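PDB 4PFI: TRAP dicarboxylate transporter-DctP subunit from Marinobacter aquaeolei, which probably binds a small organic acid in the periplasm and delivers it to the membrane part of a TRAP transporter. Local coordinates for residues 37-42 with 93-98; 150-155 with 247-252. All coordinates share one frame; numbering follows the deposited sequence.

Contact 1: 37-42 with 93-98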
# COMPACT_ATOMS: atom_id res chain seq x y z
N THR A 37 -1.03 -25.93 10.66
CA THR A 37 -0.39 -25.01 9.74
C THR A 37 -1.28 -23.86 9.26
O THR A 37 -2.41 -24.07 8.82
CB THR A 37 0.14 -25.77 8.51
OG1 THR A 37 1.47 -26.24 8.78
CG2 THR A 37 0.17 -24.87 7.28
N TRP A 38 -0.73 -22.65 9.35
CA TRP A 38 -1.38 -21.47 8.81
C TRP A 38 -0.59 -21.05 7.57
O TRP A 38 0.63 -20.95 7.63
CB TRP A 38 -1.38 -20.34 9.85
CG TRP A 38 -2.32 -20.52 10.99
CD1 TRP A 38 -3.08 -21.63 11.27
CD2 TRP A 38 -2.60 -19.58 12.03
NE1 TRP A 38 -3.82 -21.43 12.41
CE2 TRP A 38 -3.54 -20.19 12.90
CE3 TRP A 38 -2.16 -18.29 12.32
CZ2 TRP A 38 -4.05 -19.54 14.04
CZ3 TRP A 38 -2.65 -17.65 13.45
CH2 TRP A 38 -3.59 -18.28 14.29
N ARG A 39 -1.29 -20.81 6.47
CA ARG A 39 -0.66 -20.42 5.21
C ARG A 39 -0.85 -18.93 4.95
O ARG A 39 -1.98 -18.47 4.81
CB ARG A 39 -1.28 -21.21 4.06
CG ARG A 39 -1.21 -22.70 4.25
CD ARG A 39 -2.23 -23.41 3.36
NE ARG A 39 -2.04 -23.13 1.94
CZ ARG A 39 -1.05 -23.63 1.20
NH1 ARG A 39 -0.16 -24.44 1.75
NH2 ARG A 39 -0.96 -23.32 -0.09
N PHE A 40 0.27 -18.21 4.83
CA PHE A 40 0.27 -16.76 4.74
C PHE A 40 0.90 -16.31 3.41
O PHE A 40 2.11 -16.39 3.24
CB PHE A 40 1.10 -16.19 5.91
CG PHE A 40 0.92 -14.70 6.14
CD1 PHE A 40 0.33 -13.89 5.19
CD2 PHE A 40 1.36 -14.11 7.32
CE1 PHE A 40 0.17 -12.54 5.42
CE2 PHE A 40 1.20 -12.76 7.55
CZ PHE A 40 0.61 -11.98 6.60
N ALA A 41 0.09 -15.84 2.48
CA ALA A 41 0.58 -15.45 1.16
C ALA A 41 0.95 -13.95 1.08
O ALA A 41 0.25 -13.11 1.63
CB ALA A 41 -0.47 -15.78 0.10
N LEU A 42 2.02 -13.63 0.38
CA LEU A 42 2.45 -12.24 0.23
C LEU A 42 2.37 -11.79 -1.23
O LEU A 42 2.62 -12.59 -2.13
CB LEU A 42 3.89 -12.10 0.68
CG LEU A 42 4.29 -12.74 1.98
CD1 LEU A 42 5.75 -12.52 2.16
CD2 LEU A 42 3.50 -12.17 3.14
N SER A 93 -7.88 -21.83 0.12
CA SER A 93 -6.60 -22.43 -0.26
C SER A 93 -5.46 -21.89 0.64
O SER A 93 -4.56 -22.64 1.02
CB SER A 93 -6.32 -22.18 -1.74
OG SER A 93 -7.44 -22.52 -2.55
N VAL A 94 -5.50 -20.60 0.98
CA VAL A 94 -4.64 -20.09 2.03
C VAL A 94 -5.47 -19.42 3.12
O VAL A 94 -6.60 -18.99 2.87
CB VAL A 94 -3.60 -19.06 1.51
CG1 VAL A 94 -2.69 -19.71 0.48
CG2 VAL A 94 -4.30 -17.84 0.95
N ASN A 95 -4.91 -19.32 4.31
CA ASN A 95 -5.64 -18.73 5.43
C ASN A 95 -5.51 -17.20 5.45
O ASN A 95 -6.48 -16.50 5.72
CB ASN A 95 -5.12 -19.29 6.76
CG ASN A 95 -5.06 -20.81 6.77
OD1 ASN A 95 -4.02 -21.40 6.50
ND2 ASN A 95 -6.17 -21.43 7.08
N LEU A 96 -4.30 -16.72 5.19
CA LEU A 96 -3.95 -15.32 5.39
C LEU A 96 -3.21 -14.78 4.17
O LEU A 96 -2.40 -15.47 3.56
CB LEU A 96 -3.01 -15.19 6.60
CG LEU A 96 -3.55 -15.51 7.99
CD1 LEU A 96 -2.40 -15.78 8.99
CD2 LEU A 96 -4.44 -14.34 8.48
N ALA A 97 -3.47 -13.52 3.84
CA ALA A 97 -2.76 -12.87 2.74
C ALA A 97 -2.73 -11.36 2.91
O ALA A 97 -3.55 -10.78 3.62
CB ALA A 97 -3.40 -13.20 1.42
N PHE A 98 -1.76 -10.75 2.26
CA PHE A 98 -1.75 -9.32 2.11
C PHE A 98 -2.60 -8.99 0.89
O PHE A 98 -2.62 -9.73 -0.09
CB PHE A 98 -0.32 -8.82 1.92
CG PHE A 98 0.39 -8.54 3.22
CD1 PHE A 98 0.02 -7.46 4.00
CD2 PHE A 98 1.42 -9.36 3.66
CE1 PHE A 98 0.67 -7.19 5.20
CE2 PHE A 98 2.06 -9.08 4.84
CZ PHE A 98 1.68 -8.00 5.61
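Arg39 reaches across from strand 37-41 to Ser93, Val94 and Asn95. Its CB lies 3.7 Å from Asn95 OD1, and CG runs past the same oxygen. Arg39 CD then comes to 3.4 Å from Ser93 O. The chain bends at chi3 (59°), which brings NE onto that carbonyl: Arg39 NE donates to Ser93 O over 2.7 Å, in the carbonyl plane, although the oxygen is tilted from the guanidinium plane. NH2 ends near Val94 CG1. Putting an alanine here would probably leave Ser93 O without its NE donor and remove part of the cover of Val94 CG1. The backbone of Arg39 is gripped as well. Arg39 N donates to a lone pair of Asn95 OD1 over 2.8 Å, nearly straight at 169°, and its O accepts from Leu96 N and, weakly, from Asn95 N. Further on, Ala41 N donates to Leu96 O, and Ala41 O accepts from Phe98 N. Leu96 CB sits over one face of the Phe40 ring, 4.2 Å from its centroid. Leu42 CD2 meets the edge of Phe98 at CD2 (3.5 Å). With strand 70-74 on its other side, strand 37-41 is the middle of a parallel beta-alpha-beta-alpha-beta unit, characteristic of a periplasmic binding protein lobe.

Contact 2: 150-155 with 247-252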
# COMPACT_ATOMS: atom_id res chain seq x y z
N GLN A 150 -12.26 -11.70 5.54
CA GLN A 150 -12.17 -11.16 6.89
C GLN A 150 -11.00 -10.17 6.97
O GLN A 150 -9.85 -10.57 6.86
CB GLN A 150 -12.01 -12.28 7.92
CG GLN A 150 -11.92 -11.79 9.35
CD GLN A 150 -13.19 -11.10 9.82
OE1 GLN A 150 -14.25 -11.71 9.89
NE2 GLN A 150 -13.09 -9.81 10.14
N LEU A 151 -11.32 -8.88 7.14
CA LEU A 151 -10.29 -7.84 7.32
C LEU A 151 -9.76 -7.89 8.74
O LEU A 151 -10.54 -7.84 9.68
CB LEU A 151 -10.87 -6.44 7.04
CG LEU A 151 -9.95 -5.28 7.43
CD1 LEU A 151 -8.78 -5.15 6.46
CD2 LEU A 151 -10.72 -3.96 7.54
N LEU A 152 -8.44 -7.99 8.89
CA LEU A 152 -7.80 -8.06 10.21
C LEU A 152 -7.07 -6.77 10.57
O LEU A 152 -6.84 -6.49 11.74
CB LEU A 152 -6.83 -9.24 10.26
CG LEU A 152 -7.45 -10.61 9.98
CD1 LEU A 152 -6.40 -11.73 10.05
CD2 LEU A 152 -8.61 -10.89 10.95
N GLY A 153 -6.69 -5.98 9.56
CA GLY A 153 -5.95 -4.77 9.82
C GLY A 153 -5.23 -4.18 8.62
O GLY A 153 -5.26 -4.74 7.52
N PHE A 154 -4.58 -3.05 8.85
CA PHE A 154 -3.84 -2.36 7.82
C PHE A 154 -2.35 -2.27 8.20
O PHE A 154 -2.01 -2.13 9.37
CB PHE A 154 -4.44 -0.96 7.61
CG PHE A 154 -5.87 -0.99 7.11
CD1 PHE A 154 -6.18 -1.58 5.90
CD2 PHE A 154 -6.91 -0.47 7.88
CE1 PHE A 154 -7.49 -1.62 5.45
CE2 PHE A 154 -8.23 -0.52 7.43
CZ PHE A 154 -8.52 -1.09 6.22
N VAL A 155 -1.48 -2.36 7.19
CA VAL A 155 -0.04 -2.24 7.39
C VAL A 155 0.62 -1.23 6.43
O VAL A 155 0.42 -1.31 5.22
CB VAL A 155 0.64 -3.59 7.21
CG1 VAL A 155 2.12 -3.47 7.47
CG2 VAL A 155 -0.02 -4.64 8.13
N ALA A 247 -1.12 -1.70 2.91
CA ALA A 247 -1.57 -3.04 2.53
C ALA A 247 -2.54 -3.60 3.58
O ALA A 247 -2.39 -3.30 4.77
CB ALA A 247 -0.38 -3.95 2.38
N SER A 248 -3.52 -4.40 3.14
CA SER A 248 -4.48 -5.06 4.03
C SER A 248 -3.99 -6.43 4.42
O SER A 248 -3.42 -7.14 3.58
CB SER A 248 -5.82 -5.30 3.31
OG SER A 248 -6.71 -4.23 3.43
N VAL A 249 -4.24 -6.85 5.66
CA VAL A 249 -4.12 -8.26 6.00
C VAL A 249 -5.52 -8.86 6.07
O VAL A 249 -6.36 -8.42 6.84
CB VAL A 249 -3.38 -8.50 7.35
CG1 VAL A 249 -3.38 -10.01 7.70
CG2 VAL A 249 -1.95 -7.97 7.30
N VAL A 250 -5.78 -9.87 5.25
CA VAL A 250 -7.11 -10.48 5.20
C VAL A 250 -7.06 -11.97 5.51
O VAL A 250 -6.03 -12.63 5.37
CB VAL A 250 -7.78 -10.28 3.81
CG1 VAL A 250 -8.05 -8.81 3.56
CG2 VAL A 250 -6.93 -10.91 2.70
N ALA A 251 -8.21 -12.51 5.92
CA ALA A 251 -8.30 -13.94 6.20
C ALA A 251 -9.56 -14.54 5.59
O ALA A 251 -10.59 -13.87 5.43
CB ALA A 251 -8.27 -14.20 7.70
N ASN A 252 -9.46 -15.82 5.27
CA ASN A 252 -10.63 -16.59 4.91
C ASN A 252 -11.75 -16.42 5.94
O ASN A 252 -11.53 -16.52 7.16
CB ASN A 252 -10.28 -18.07 4.74
CG ASN A 252 -11.47 -18.89 4.32
OD1 ASN A 252 -12.13 -19.52 5.14
ND2 ASN A 252 -11.77 -18.87 3.02
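Val249, Gln150 and Val155 bury the most surface where these two antiparallel strands meet, and a beta bulge interrupts the pairing. Strand 149-164 is long, consistent with the strand that runs through both lobes in TRAP solute-binding proteins. Val249 faces the bulge. Its O accepts from Leu152 N at 3.0 Å, while its N donates to Gly153 O, so two residues stand opposite one. The backbone angles of Gly153 (phi 163°) would press a CB against the carbonyl O of Leu152, which explains the glycine. The two methyls of Val249 divide the packing. Val249 CG1 meets Leu152 CD1, which also touches Ala251 CB at 3.9 Å. Val249 CG2 meets Val155 CG2, likewise at 3.9 Å, the two side chains crossing at a slant. Val155 pairs with Ala247 through two backbone bonds, one in each direction. On the other face, Ser248 OG lies at the edge of the Phe154 ring, 3.4 Å from CE1, and Phe140 meets that ring edge-to-face. Gln150 pairs with Ala251, again by two backbone bonds, and its CB lies 3.3 Å from Ala251 O. Its CG is anti to the backbone N (chi1 -180°), and a bend at chi2 (64°) turns the amide away from Ala251. Gln150 NE2 then donates to Leu151 O over 3.3 Å; that oxygen lies in the amide plane, while the nitrogen stands above the carbonyl plane.

From the N terminus, contact 1 closes first. Strand 37-41 leads through helix 49-65, strand 70-74 and helix 85-91, after which segment 93-98 returns beside it. Contact 2 opens later, at 150-155, and closes at 247-252 after an excursion of some ninety residues that includes strands 178-180, 197-199, 217-220 and 236-239. The two loops follow in series and neither nest nor cross. They join in one mixed sheet, where strand 96-99 runs antiparallel to strand 244-252. Ala97 O and Val250 N, 2.9 Å apart, probably share a hydrogen bond there. Phe98 packs on Val249 across the seam. The parallel N-terminal strands are thus tied to the antiparallel pair.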